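Local coordinates for protein translation elongation factor 1A (Methanosarcina mazei, PDB 3WND), which probably acts in translation elongation as a factor of the SelB/EF-Tu/aIF2 gamma type, binding cysteinyl-tRNA(Cys) in its GTP-bound form, at residues D97-T100 with G101-I104; T125-H128 with A129-E132; E165-D168 with E169-R173; G270-S274 with D275-V279. All coordinates share one frame; numbering follows the deposited sequence.

Contact 1 of 4, residues D97-T100 with G101-I104; sequences DAHT and GECI
His99 and Glu102 stand next to each other on the first turn of helix 98-109, reaching in the same direction. The carboxylate comes to the edge of the imidazole, not to its face: Glu102 OE1 lies 3.4 Å from His99 CD2, near the ring plane, and the two planes are 30° apart. Glu102 gets there by holding CG anti to its own N (chi1 -173°) and running extended beyond it. Both groups have stronger polar partners elsewhere, OE1 in Tyr70 OH and a salt bridge to Arg362, His99 ND1 in Glu30 OE1.
The tight part of the contact is the capped backbone turn. Asp97 is the N-cap residue, and its OD1 accepts from Thr100 N at 2.9 Å in a nearly straight bond (168°), while OD2 is held by Thr29. Ile104 N donates to Thr100 O at 3.0 Å, and Ile104 CG1 leans against the same oxygen, 3.3 Å from it. Further out, Ile104 CD1 stops 4.1 Å from Thr100 CG2, a plain methyl contact, while the Thr100 hydroxyl turns back to Gly95 O.
The looser side is that of Ala98 and Gly101. Ala98 is exposed, and Gly101, whose N is bonded to Asp97 O at 3.1 Å, lies beside a bound citrate that probably came from the crystallisation liquor.
The buried side faces the sheet: helix 98-109 is the crossover of a beta-alpha-beta unit, with Thr100 resting on Ile91 and both Cys103 and Ile104 on Leu89 of strand 86-91, before the chain returns along strand 115-119.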
ATOM      1  N   ASP A  97     -17.176   8.953  -9.213  1.00 17.12           N
ATOM      2  CA  ASP A  97     -18.018   7.762  -9.351  1.00 18.32           C
ATOM      3  C   ASP A  97     -17.832   6.855  -8.136  1.00 16.40           C
ATOM      4  O   ASP A  97     -17.239   7.242  -7.103  1.00 16.06           O
ATOM      5  CB  ASP A  97     -17.683   6.998 -10.645  1.00 20.62           C
ATOM      6  CG  ASP A  97     -16.276   6.424 -10.672  1.00 18.48           C
ATOM      7  OD1 ASP A  97     -15.586   6.475  -9.655  1.00 22.01           O
ATOM      8  OD2 ASP A  97     -15.880   5.861 -11.734  1.00 23.36           O
ATOM      9  N   ALA A  98     -18.342   5.648  -8.257  1.00 16.88           N
ATOM     10  CA  ALA A  98     -18.419   4.739  -7.085  1.00 17.80           C
ATOM     11  C   ALA A  98     -17.023   4.303  -6.663  1.00 16.71           C
ATOM     12  O   ALA A  98     -16.727   4.234  -5.438  1.00 15.55           O
ATOM     13  CB  ALA A  98     -19.254   3.529  -7.439  1.00 18.45           C
ATOM     14  N   HIS A  99     -16.136   4.097  -7.651  1.00 15.28           N
ATOM     15  CA  HIS A  99     -14.809   3.645  -7.289  1.00 14.56           C
ATOM     16  C   HIS A  99     -13.905   4.717  -6.781  1.00 15.94           C
ATOM     17  O   HIS A  99     -13.037   4.477  -5.927  1.00 14.40           O
ATOM     18  CB  HIS A  99     -14.160   2.765  -8.355  1.00 15.82           C
ATOM     19  CG  HIS A  99     -14.891   1.466  -8.510  1.00 19.25           C
ATOM     20  ND1 HIS A  99     -15.319   1.033  -9.670  1.00 22.76           N
ATOM     21  CD2 HIS A  99     -15.335   0.523  -7.520  1.00 19.88           C
ATOM     22  CE1 HIS A  99     -15.930  -0.206  -9.519  1.00 21.31           C
ATOM     23  NE2 HIS A  99     -16.005  -0.476  -8.190  1.00 21.95           N
ATOM     24  N   THR A 100     -14.088   5.938  -7.289  1.00 13.45           N
ATOM     25  CA  THR A 100     -13.322   7.059  -6.694  1.00 15.09           C
ATOM     26  C   THR A 100     -13.743   7.193  -5.248  1.00 15.70           C
ATOM     27  O   THR A 100     -12.907   7.366  -4.352  1.00 15.68           O
ATOM     28  CB  THR A 100     -13.680   8.310  -7.454  1.00 17.46           C
ATOM     29  OG1 THR A 100     -13.107   8.213  -8.748  1.00 17.93           O
ATOM     30  CG2 THR A 100     -13.098   9.531  -6.726  1.00 15.53           C
ATOM     31  N   GLY A 101     -15.036   7.059  -4.977  1.00 14.56           N
ATOM     32  CA  GLY A 101     -15.498   7.115  -3.580  1.00 14.18           C
ATOM     33  C   GLY A 101     -14.902   5.969  -2.720  1.00 14.69           C
ATOM     34  O   GLY A 101     -14.505   6.186  -1.581  1.00 13.45           O
ATOM     35  N   GLU A 102     -14.901   4.766  -3.259  1.00 13.33           N
ATOM     36  CA  GLU A 102     -14.343   3.586  -2.550  1.00 14.30           C
ATOM     37  C   GLU A 102     -12.867   3.813  -2.246  1.00 12.80           C
ATOM     38  O   GLU A 102     -12.365   3.506  -1.129  1.00 13.54           O
ATOM     39  CB  GLU A 102     -14.542   2.343  -3.405  1.00 12.80           C
ATOM     40  CG  GLU A 102     -14.125   1.076  -2.626  1.00 11.57           C
ATOM     41  CD  GLU A 102     -14.390  -0.145  -3.469  1.00 13.60           C
ATOM     42  OE1 GLU A 102     -13.873  -0.233  -4.595  1.00 14.88           O
ATOM     43  OE2 GLU A 102     -15.200  -0.999  -3.012  1.00 15.49           O
ATOM     44  N   CYS A 103     -12.127   4.337  -3.232  1.00 12.37           N
ATOM     45  CA  CYS A 103     -10.664   4.653  -2.964  1.00 12.67           C
ATOM     46  C   CYS A 103     -10.469   5.686  -1.857  1.00 12.64           C
ATOM     47  O   CYS A 103      -9.562   5.564  -1.038  1.00 12.68           O
ATOM     48  CB  CYS A 103      -9.990   5.232  -4.249  1.00 14.34           C
ATOM     49  SG  CYS A 103      -9.663   3.904  -5.444  1.00 16.06           S
ATOM     50  N   ILE A 104     -11.281   6.787  -1.895  1.00 12.11           N
ATOM     51  CA  ILE A 104     -11.233   7.766  -0.826  1.00 13.49           C
ATOM     52  C   ILE A 104     -11.526   7.139   0.515  1.00 11.65           C
ATOM     53  O   ILE A 104     -10.816   7.368   1.467  1.00 11.99           O
ATOM     54  CB  ILE A 104     -12.249   8.904  -1.115  1.00 11.51           C
ATOM     55  CG1 ILE A 104     -11.701   9.703  -2.319  1.00 14.21           C
ATOM     56  CG2 ILE A 104     -12.472   9.815   0.123  1.00 11.89           C
ATOM     57  CD1 ILE A 104     -12.705  10.745  -2.832  1.00 14.06           C
TER

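Contact 2 of 4, residues T125-H128 with A129-E132; sequences THMH and AIDE
Thr125, just ahead of helix 127-140, sets its two branches against different residues of the next turn. Its methyl comes up to Ile130, with Thr125 CG2 3.5 Å from Ile130 CG1, and its hydroxyl meets Ala129, with Thr125 OG1 3.4 Å from Ala129 CB. The first torsion divides the work: OG1 lies anti to the backbone N (chi1 -173°), which leaves CG2 between N and the carbonyl carbon, facing the isoleucine.
On another side of the helix Met127 and Asp131 meet at a slant. Met127 CG is 3.7 Å from Asp131 OD2, and the sulfur SD approaches the other oxygen, OD1, at 3.8 Å. Two bends in the methionine chain then swing CE round toward Ile130, where it ends 4.5 Å from CD1, a loose apolar touch. The face of the Asp131 carboxylate also sits close over the peptide oxygen of Met127; these acceptors touch without a bond, and the oxygen is held instead by Asp131 N at 2.8 Å. His128 turns an edge, not a face, toward the carboxylate, and His128 NE2 stays 5.4 Å from Asp131 OD2. Putting an alanine here would probably leave the Met127 thioether without the carboxylate it lies against and free to turn.
His126 is the N-cap residue, its O accepting from Ile130 N at 2.9 Å. Ile130 is the buried member of this surface turn, which begins the helix linking strand 115-119 to strand 150-153 in a beta-alpha-beta unit.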
ATOM      1  N   THR A 125     -10.712  18.597 -21.024  1.00 17.97           N
ATOM      2  CA  THR A 125     -11.587  19.404 -20.206  1.00 18.15           C
ATOM      3  C   THR A 125     -11.133  20.829 -20.288  1.00 20.13           C
ATOM      4  O   THR A 125     -10.346  21.159 -21.183  1.00 23.41           O
ATOM      5  CB  THR A 125     -11.658  18.861 -18.774  1.00 20.85           C
ATOM      6  OG1 THR A 125     -12.654  19.578 -18.055  1.00 18.43           O
ATOM      7  CG2 THR A 125     -10.343  18.931 -18.055  1.00 17.43           C
ATOM      8  N   HIS A 126     -11.678  21.712 -19.442  1.00 19.61           N
ATOM      9  CA  HIS A 126     -11.402  23.128 -19.498  1.00 19.31           C
ATOM     10  C   HIS A 126     -11.168  23.595 -18.127  1.00 17.20           C
ATOM     11  O   HIS A 126     -11.690  23.033 -17.136  1.00 16.19           O
ATOM     12  CB  HIS A 126     -12.602  23.940 -20.088  1.00 21.47           C
ATOM     13  CG  HIS A 126     -13.128  23.459 -21.471  1.00 26.69           C
ATOM     14  ND1 HIS A 126     -12.511  23.756 -22.640  1.00 35.81           N
ATOM     15  CD2 HIS A 126     -14.270  22.760 -21.797  1.00 27.11           C
ATOM     16  CE1 HIS A 126     -13.211  23.251 -23.693  1.00 44.45           C
ATOM     17  NE2 HIS A 126     -14.300  22.623 -23.185  1.00 37.36           N
ATOM     18  N   MET A 127     -10.385  24.706 -18.014  1.00 18.82           N
ATOM     19  CA  MET A 127     -10.067  25.315 -16.737  1.00 20.67           C
ATOM     20  C   MET A 127     -11.268  25.471 -15.825  1.00 18.67           C
ATOM     21  O   MET A 127     -11.207  25.163 -14.605  1.00 19.23           O
ATOM     22  CB  MET A 127      -9.327  26.682 -16.872  1.00 26.63           C
ATOM     23  CG  MET A 127      -8.615  27.138 -15.572  1.00 36.63           C
ATOM     24  SD  MET A 127      -7.505  25.915 -14.743  1.00 53.21           S
ATOM     25  CE  MET A 127      -6.455  25.464 -16.123  1.00 35.75           C
ATOM     26  N   HIS A 128     -12.383  25.984 -16.369  1.00 19.90           N
ATOM     27  CA  HIS A 128     -13.473  26.270 -15.495  1.00 16.97           C
ATOM     28  C   HIS A 128     -14.113  25.006 -14.964  1.00 16.36           C
ATOM     29  O   HIS A 128     -14.611  25.033 -13.855  1.00 21.02           O
ATOM     30  CB  HIS A 128     -14.525  27.209 -16.120  1.00 15.69           C
ATOM     31  CG  HIS A 128     -14.035  28.611 -16.266  1.00 20.09           C
ATOM     32  ND1 HIS A 128     -14.455  29.415 -17.288  1.00 26.84           N
ATOM     33  CD2 HIS A 128     -13.067  29.330 -15.538  1.00 28.34           C
ATOM     34  CE1 HIS A 128     -13.776  30.608 -17.218  1.00 28.94           C
ATOM     35  NE2 HIS A 128     -12.939  30.561 -16.142  1.00 31.21           N
ATOM     36  N   ALA A 129     -14.113  23.912 -15.781  1.00 14.71           N
ATOM     37  CA  ALA A 129     -14.575  22.612 -15.279  1.00 15.21           C
ATOM     38  C   ALA A 129     -13.609  22.045 -14.202  1.00 16.88           C
ATOM     39  O   ALA A 129     -14.040  21.410 -13.208  1.00 16.67           O
ATOM     40  CB  ALA A 129     -14.737  21.647 -16.432  1.00 17.81           C
ATOM     41  N   ILE A 130     -12.319  22.226 -14.426  1.00 17.53           N
ATOM     42  CA  ILE A 130     -11.316  21.710 -13.487  1.00 18.62           C
ATOM     43  C   ILE A 130     -11.459  22.460 -12.179  1.00 21.84           C
ATOM     44  O   ILE A 130     -11.385  21.843 -11.109  1.00 21.23           O
ATOM     45  CB  ILE A 130      -9.863  21.928 -14.063  1.00 16.64           C
ATOM     46  CG1 ILE A 130      -9.658  21.053 -15.311  1.00 15.72           C
ATOM     47  CG2 ILE A 130      -8.774  21.646 -13.033  1.00 19.51           C
ATOM     48  CD1 ILE A 130      -8.504  21.506 -16.222  1.00 20.81           C
ATOM     49  N   ASP A 131     -11.692  23.805 -12.259  1.00 20.61           N
ATOM     50  CA  ASP A 131     -11.886  24.534 -11.003  1.00 28.92           C
ATOM     51  C   ASP A 131     -13.142  24.050 -10.251  1.00 23.76           C
ATOM     52  O   ASP A 131     -13.113  23.883  -9.009  1.00 26.05           O
ATOM     53  CB  ASP A 131     -11.847  26.061 -11.193  1.00 33.42           C
ATOM     54  CG  ASP A 131     -10.521  26.484 -11.739  1.00 44.79           C
ATOM     55  OD1 ASP A 131      -9.553  25.676 -11.575  1.00 46.07           O
ATOM     56  OD2 ASP A 131     -10.445  27.531 -12.407  1.00 56.61           O
ATOM     57  N   GLU A 132     -14.205  23.706 -11.004  1.00 22.03           N
ATOM     58  CA  GLU A 132     -15.403  23.182 -10.367  1.00 20.07           C
ATOM     59  C   GLU A 132     -15.174  21.814  -9.754  1.00 22.05           C
ATOM     60  O   GLU A 132     -15.687  21.511  -8.648  1.00 29.98           O
ATOM     61  CB  GLU A 132     -16.613  23.133 -11.308  1.00 23.08           C
ATOM     62  CG  GLU A 132     -17.216  24.509 -11.534  1.00 31.34           C
ATOM     63  CD  GLU A 132     -18.374  24.544 -12.573  1.00 33.60           C
ATOM     64  OE1 GLU A 132     -18.945  23.437 -12.918  1.00 32.27           O
ATOM     65  OE2 GLU A 132     -18.758  25.698 -13.035  1.00 35.06           O
TER

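Contact 3 of 4, residues E165-D168 with E169-R173; sequences EGVD and ELKAR
Lys171 lays its aliphatic chain past Val167, one turn earlier in helix 167-187, with Lys171 CE 3.8 Å from Val167 CG1. The lysine is extended beyond CG, and both partners owe the contact to their first torsions: Val167 holds CG1 anti to its N (chi1 174°), and Lys171 places CG beside its own N. Lys171 CG thus passes 3.5 Å from Val167 O, the oxygen that receives Lys171 N in a bond of 2.9 Å, nearly in line with the carbonyl.
Gly166 occupies the N-cap position. Its phi is +74°, a backbone angle glycine adopts easily, which turns the chain into the helix, and its O accepts from Leu170 N at 2.8 Å. Ala172 N reaches Asp168 O in the same way, at 2.9 Å.
Val167 and Leu170 face inward, Val167 against Thr156 and Leu170 against Leu154 and Ile116 of strand 115-119, while Asp168 and Glu169 point to the exposed surface, although Glu169 also touches Ile152.
The charges are only loosely matched. Lys171 NZ stays 5.2 Å from Asp168 OD1 and makes a long, weak ion pair with Glu58. The turn therefore rests mainly on backbone bonds and hydrocarbon contact, with Lys171 contributing its methylenes as much as its charge, and the acidic pair Asp168 and Glu169 at the helix start probably gains from the helix dipole.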
ATOM      1  N   GLU A 165       1.096  18.823 -19.575  1.00 16.58           N
ATOM      2  CA  GLU A 165       0.950  19.836 -18.576  1.00 19.28           C
ATOM      3  C   GLU A 165       0.684  19.128 -17.246  1.00 16.88           C
ATOM      4  O   GLU A 165       0.114  18.000 -17.151  1.00 16.29           O
ATOM      5  CB  GLU A 165      -0.099  20.883 -18.945  1.00 24.31           C
ATOM      6  CG  GLU A 165      -1.458  20.336 -18.924  1.00 23.13           C
ATOM      7  CD  GLU A 165      -2.546  21.421 -18.967  1.00 28.23           C
ATOM      8  OE1 GLU A 165      -2.315  22.660 -19.081  1.00 27.05           O
ATOM      9  OE2 GLU A 165      -3.677  20.959 -18.925  1.00 24.81           O
ATOM     10  N   GLY A 166       1.171  19.777 -16.234  1.00 15.38           N
ATOM     11  CA  GLY A 166       1.055  19.341 -14.831  1.00 14.89           C
ATOM     12  C   GLY A 166       1.929  18.163 -14.391  1.00 15.12           C
ATOM     13  O   GLY A 166       2.050  17.932 -13.170  1.00 15.61           O
ATOM     14  N   VAL A 167       2.599  17.459 -15.317  1.00 15.37           N
ATOM     15  CA  VAL A 167       3.384  16.298 -14.919  1.00 17.26           C
ATOM     16  C   VAL A 167       4.621  16.794 -14.153  1.00 16.93           C
ATOM     17  O   VAL A 167       4.972  16.259 -13.120  1.00 17.09           O
ATOM     18  CB  VAL A 167       3.761  15.452 -16.111  1.00 15.72           C
ATOM     19  CG1 VAL A 167       4.716  14.323 -15.695  1.00 14.59           C
ATOM     20  CG2 VAL A 167       2.487  14.805 -16.710  1.00 16.22           C
ATOM     21  N   ASP A 168       5.293  17.841 -14.664  1.00 15.06           N
ATOM     22  CA  ASP A 168       6.425  18.396 -13.899  1.00 18.22           C
ATOM     23  C   ASP A 168       5.998  18.786 -12.476  1.00 17.04           C
ATOM     24  O   ASP A 168       6.712  18.486 -11.503  1.00 18.88           O
ATOM     25  CB  ASP A 168       7.014  19.641 -14.611  1.00 22.43           C
ATOM     26  CG  ASP A 168       7.758  19.283 -15.838  1.00 23.33           C
ATOM     27  OD1 ASP A 168       8.092  18.083 -16.025  1.00 26.59           O
ATOM     28  OD2 ASP A 168       8.023  20.221 -16.583  1.00 32.46           O
ATOM     29  N   GLU A 169       4.864  19.487 -12.347  1.00 18.51           N
ATOM     30  CA  GLU A 169       4.306  19.908 -11.014  1.00 18.29           C
ATOM     31  C   GLU A 169       4.009  18.635 -10.145  1.00 16.59           C
ATOM     32  O   GLU A 169       4.343  18.599  -8.952  1.00 16.74           O
ATOM     33  CB  GLU A 169       3.029  20.756 -11.212  1.00 24.19           C
ATOM     34  CG  GLU A 169       2.530  21.248  -9.859  1.00 26.11           C
ATOM     35  CD  GLU A 169       1.250  22.083  -9.921  1.00 37.26           C
ATOM     36  OE1 GLU A 169       0.872  22.493 -11.043  1.00 42.17           O
ATOM     37  OE2 GLU A 169       0.648  22.331  -8.855  1.00 34.76           O
ATOM     38  N   LEU A 170       3.380  17.602 -10.725  1.00 15.32           N
ATOM     39  CA  LEU A 170       3.162  16.374  -9.967  1.00 15.78           C
ATOM     40  C   LEU A 170       4.538  15.857  -9.446  1.00 16.37           C
ATOM     41  O   LEU A 170       4.670  15.419  -8.279  1.00 18.68           O
ATOM     42  CB  LEU A 170       2.528  15.255 -10.823  1.00 17.19           C
ATOM     43  CG  LEU A 170       2.312  13.849 -10.132  1.00 15.01           C
ATOM     44  CD1 LEU A 170       1.300  13.844  -8.983  1.00 18.40           C
ATOM     45  CD2 LEU A 170       1.901  12.788 -11.152  1.00 18.64           C
ATOM     46  N   LYS A 171       5.523  15.787 -10.336  1.00 16.04           N
ATOM     47  CA  LYS A 171       6.756  15.182  -9.922  1.00 17.66           C
ATOM     48  C   LYS A 171       7.395  16.007  -8.816  1.00 17.57           C
ATOM     49  O   LYS A 171       8.036  15.445  -7.895  1.00 18.27           O
ATOM     50  CB  LYS A 171       7.722  15.092 -11.101  1.00 16.92           C
ATOM     51  CG  LYS A 171       7.346  13.966 -12.101  1.00 18.03           C
ATOM     52  CD  LYS A 171       8.366  14.066 -13.252  1.00 24.48           C
ATOM     53  CE  LYS A 171       8.105  13.129 -14.327  1.00 27.51           C
ATOM     54  NZ  LYS A 171       9.348  13.155 -15.191  1.00 31.39           N
ATOM     55  N   ALA A 172       7.290  17.337  -8.917  1.00 16.79           N
ATOM     56  CA  ALA A 172       7.881  18.188  -7.915  1.00 18.75           C
ATOM     57  C   ALA A 172       7.187  18.016  -6.590  1.00 21.75           C
ATOM     58  O   ALA A 172       7.855  17.933  -5.555  1.00 21.80           O
ATOM     59  CB  ALA A 172       7.731  19.655  -8.393  1.00 18.07           C
ATOM     60  N   ARG A 173       5.832  17.906  -6.616  1.00 15.63           N
ATOM     61  CA  ARG A 173       5.117  17.615  -5.345  1.00 18.81           C
ATOM     62  C   ARG A 173       5.476  16.209  -4.774  1.00 19.49           C
ATOM     63  O   ARG A 173       5.587  16.032  -3.571  1.00 17.48           O
ATOM     64  CB  ARG A 173       3.587  17.756  -5.598  1.00 16.82           C
ATOM     65  CG  ARG A 173       2.768  17.470  -4.356  1.00 23.55           C
ATOM     66  CD  ARG A 173       3.223  18.342  -3.201  1.00 25.25           C
ATOM     67  NE  ARG A 173       2.439  18.115  -2.004  1.00 23.50           N
ATOM     68  CZ  ARG A 173       2.816  18.621  -0.832  1.00 33.64           C
ATOM     69  NH1 ARG A 173       3.954  19.344  -0.788  1.00 32.95           N
ATOM     70  NH2 ARG A 173       2.090  18.395   0.272  1.00 35.18           N
TER

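Contact 4 of 4, residues G270-S274 with D275-V279; sequences GFIIS and DKEIV
Ser274 and Glu277 form a buried side-chain hydrogen bond across a short link between two strands, at the exit from a curled antiparallel sheet, consistent with the beta-barrel domain II of SelB-type factors. Strand 272-274 lies between strands 194-203 and 224-228 of that sheet, whereas strand 278-280 pairs with strand 343-346; the link thus leads out of one sheet into another.
The bond is short: Ser274 OG donates to Glu277 OE2 at 2.6 Å, and Glu277 OE2 receives it on its anti lone pair, on the side away from the other carboxylate oxygen. Ser274 holds OG between its N and carbonyl carbon (chi1 86°), a rotation that turns the hydroxyl into the bend. The same oxygen accepts a weak bond from Lys276 N at 3.3 Å, bent to 133°, which ties the start of the link to its middle.
Glu277 folds back at chi2 (-66°), and its carboxylate is gripped from several directions, OE2 also by a salt bridge to Arg194 and OE1 by the hydroxyl of Ser347, so the acid links strand 194-203, through Arg194, to the end of strand 343-346. With a leucine in its place, the Ser274 hydroxyl would probably lose its acceptor and the Arg194 charge its buried mate.
At the outer bend Asp275 is anchored by Thr225. Ile272 crosses Glu277 at about a right angle and sets two methyls under the carboxylate face as an apolar floor, with Ile272 CD1 3.9 Å from Glu277 OE1 and Ile272 CG2 3.6 Å from Glu277 OE2.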
ATOM      1  N   GLY A 270       2.812 -11.306   1.449  1.00 14.70           N
ATOM      2  CA  GLY A 270       2.186 -11.239   2.747  1.00 14.40           C
ATOM      3  C   GLY A 270       3.083 -11.799   3.859  1.00 16.46           C
ATOM      4  O   GLY A 270       2.880 -11.493   5.041  1.00 19.15           O
ATOM      5  N   PHE A 271       4.057 -12.606   3.473  1.00 17.14           N
ATOM      6  CA  PHE A 271       5.001 -13.124   4.451  1.00 16.80           C
ATOM      7  C   PHE A 271       5.873 -11.995   4.920  1.00 15.56           C
ATOM      8  O   PHE A 271       6.060 -10.976   4.199  1.00 15.15           O
ATOM      9  CB  PHE A 271       5.866 -14.236   3.760  1.00 15.80           C
ATOM     10  CG  PHE A 271       5.171 -15.601   3.738  1.00 18.85           C
ATOM     11  CD1 PHE A 271       3.791 -15.710   3.543  1.00 18.44           C
ATOM     12  CD2 PHE A 271       5.925 -16.764   3.891  1.00 20.11           C
ATOM     13  CE1 PHE A 271       3.173 -17.001   3.504  1.00 17.02           C
ATOM     14  CE2 PHE A 271       5.300 -18.009   3.850  1.00 22.75           C
ATOM     15  CZ  PHE A 271       3.968 -18.156   3.677  1.00 20.61           C
ATOM     16  N   ILE A 272       6.442 -12.138   6.091  1.00 13.04           N
ATOM     17  CA  ILE A 272       7.222 -11.087   6.716  1.00 13.01           C
ATOM     18  C   ILE A 272       8.563 -11.666   7.162  1.00 13.06           C
ATOM     19  O   ILE A 272       8.630 -12.781   7.750  1.00 17.20           O
ATOM     20  CB  ILE A 272       6.501 -10.593   8.021  1.00 15.22           C
ATOM     21  CG1 ILE A 272       5.122  -9.949   7.633  1.00 15.14           C
ATOM     22  CG2 ILE A 272       7.354  -9.515   8.704  1.00 16.08           C
ATOM     23  CD1 ILE A 272       4.252  -9.660   8.871  1.00 15.92           C
ATOM     24  N   ILE A 273       9.618 -10.912   6.909  1.00 12.96           N
ATOM     25  CA  ILE A 273      10.886 -11.284   7.437  1.00 14.54           C
ATOM     26  C   ILE A 273      11.103 -10.389   8.667  1.00 14.57           C
ATOM     27  O   ILE A 273      11.096  -9.105   8.578  1.00 13.19           O
ATOM     28  CB  ILE A 273      12.071 -11.025   6.433  1.00 15.80           C
ATOM     29  CG1 ILE A 273      11.888 -11.998   5.213  1.00 15.30           C
ATOM     30  CG2 ILE A 273      13.428 -11.189   7.137  1.00 14.04           C
ATOM     31  CD1 ILE A 273      12.728 -11.627   4.004  1.00 20.74           C
ATOM     32  N   SER A 274      11.360 -11.012   9.808  1.00 15.17           N
ATOM     33  CA  SER A 274      11.570 -10.327  11.045  1.00 15.79           C
ATOM     34  C   SER A 274      11.955 -11.348  12.061  1.00 16.94           C
ATOM     35  O   SER A 274      11.797 -12.574  11.838  1.00 17.65           O
ATOM     36  CB  SER A 274      10.382  -9.485  11.528  1.00 19.76           C
ATOM     37  OG  SER A 274       9.501 -10.229  12.227  1.00 21.96           O
ATOM     38  N   ASP A 275      12.380 -10.864  13.225  1.00 18.20           N
ATOM     39  CA  ASP A 275      12.806 -11.848  14.297  1.00 17.38           C
ATOM     40  C   ASP A 275      11.596 -12.407  15.037  1.00 20.06           C
ATOM     41  O   ASP A 275      11.687 -13.447  15.668  1.00 23.59           O
ATOM     42  CB  ASP A 275      13.733 -11.141  15.266  1.00 19.63           C
ATOM     43  CG  ASP A 275      15.121 -10.955  14.718  1.00 22.88           C
ATOM     44  OD1 ASP A 275      15.499 -11.621  13.733  1.00 24.18           O
ATOM     45  OD2 ASP A 275      15.868 -10.211  15.323  1.00 27.32           O
ATOM     46  N   LYS A 276      10.461 -11.684  15.033  1.00 19.60           N
ATOM     47  CA  LYS A 276       9.297 -12.192  15.806  1.00 17.13           C
ATOM     48  C   LYS A 276       8.017 -11.557  15.203  1.00 17.76           C
ATOM     49  O   LYS A 276       7.902 -10.324  15.049  1.00 16.93           O
ATOM     50  CB  LYS A 276       9.438 -11.722  17.279  1.00 28.48           C
ATOM     51  CG  LYS A 276       8.283 -12.086  18.157  1.00 33.76           C
ATOM     52  CD  LYS A 276       7.983 -13.609  18.129  1.00 44.22           C
ATOM     53  CE  LYS A 276       6.920 -14.037  19.171  1.00 58.84           C
ATOM     54  NZ  LYS A 276       5.571 -13.412  18.916  1.00 39.26           N
ATOM     55  N   GLU A 277       7.014 -12.384  14.968  1.00 15.51           N
ATOM     56  CA  GLU A 277       5.681 -11.916  14.593  1.00 18.67           C
ATOM     57  C   GLU A 277       4.653 -12.729  15.265  1.00 20.70           C
ATOM     58  O   GLU A 277       4.942 -13.903  15.607  1.00 20.45           O
ATOM     59  CB  GLU A 277       5.434 -12.080  13.022  1.00 16.88           C
ATOM     60  CG  GLU A 277       6.409 -11.222  12.191  1.00 17.20           C
ATOM     61  CD  GLU A 277       6.191  -9.728  12.373  1.00 15.46           C
ATOM     62  OE1 GLU A 277       5.033  -9.337  12.638  1.00 18.65           O
ATOM     63  OE2 GLU A 277       7.200  -8.996  12.259  1.00 17.67           O
ATOM     64  N   ILE A 278       3.450 -12.151  15.434  1.00 19.57           N
ATOM     65  CA  ILE A 278       2.303 -12.980  15.912  1.00 17.00           C
ATOM     66  C   ILE A 278       1.807 -13.814  14.735  1.00 17.85           C
ATOM     67  O   ILE A 278       1.729 -13.332  13.616  1.00 22.94           O
ATOM     68  CB  ILE A 278       1.124 -12.060  16.429  1.00 20.58           C
ATOM     69  CG1 ILE A 278       1.663 -11.176  17.555  1.00 20.93           C
ATOM     70  CG2 ILE A 278      -0.123 -12.876  16.883  1.00 24.50           C
ATOM     71  CD1 ILE A 278       0.796  -9.991  17.987  1.00 24.48           C
ATOM     72  N   VAL A 279       1.492 -15.089  14.993  1.00 20.39           N
ATOM     73  CA  VAL A 279       0.890 -15.889  13.947  1.00 18.57           C
ATOM     74  C   VAL A 279      -0.369 -16.509  14.512  1.00 21.55           C
ATOM     75  O   VAL A 279      -0.356 -17.222  15.513  1.00 26.91           O
ATOM     76  CB  VAL A 279       1.811 -17.005  13.427  1.00 22.29           C
ATOM     77  CG1 VAL A 279       1.054 -17.873  12.474  1.00 21.54           C
ATOM     78  CG2 VAL A 279       3.085 -16.429  12.792  1.00 20.32           C
TER

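Contacts 1, 2 and 3 are three helix starts at the nucleotide-binding domain, and each lies near a residue that binds GDP, although no nucleotide is bound in this model. The side chain of Val167 is about 4 Å from that of Thr156, that of Thr100 about 6 Å from that of Ser32, and that of Thr125 about 7 Å from that of Asp123. Contacts 2 and 3 are the nearest pair, with centres about 18 Å apart and nearest atoms about 6 Å; contact 1 lies about 20 Å from contact 2, centre to centre. Contact 4 is remote, 32 to 48 Å from the others between centres, on the strands beyond that domain and away from the GDP site.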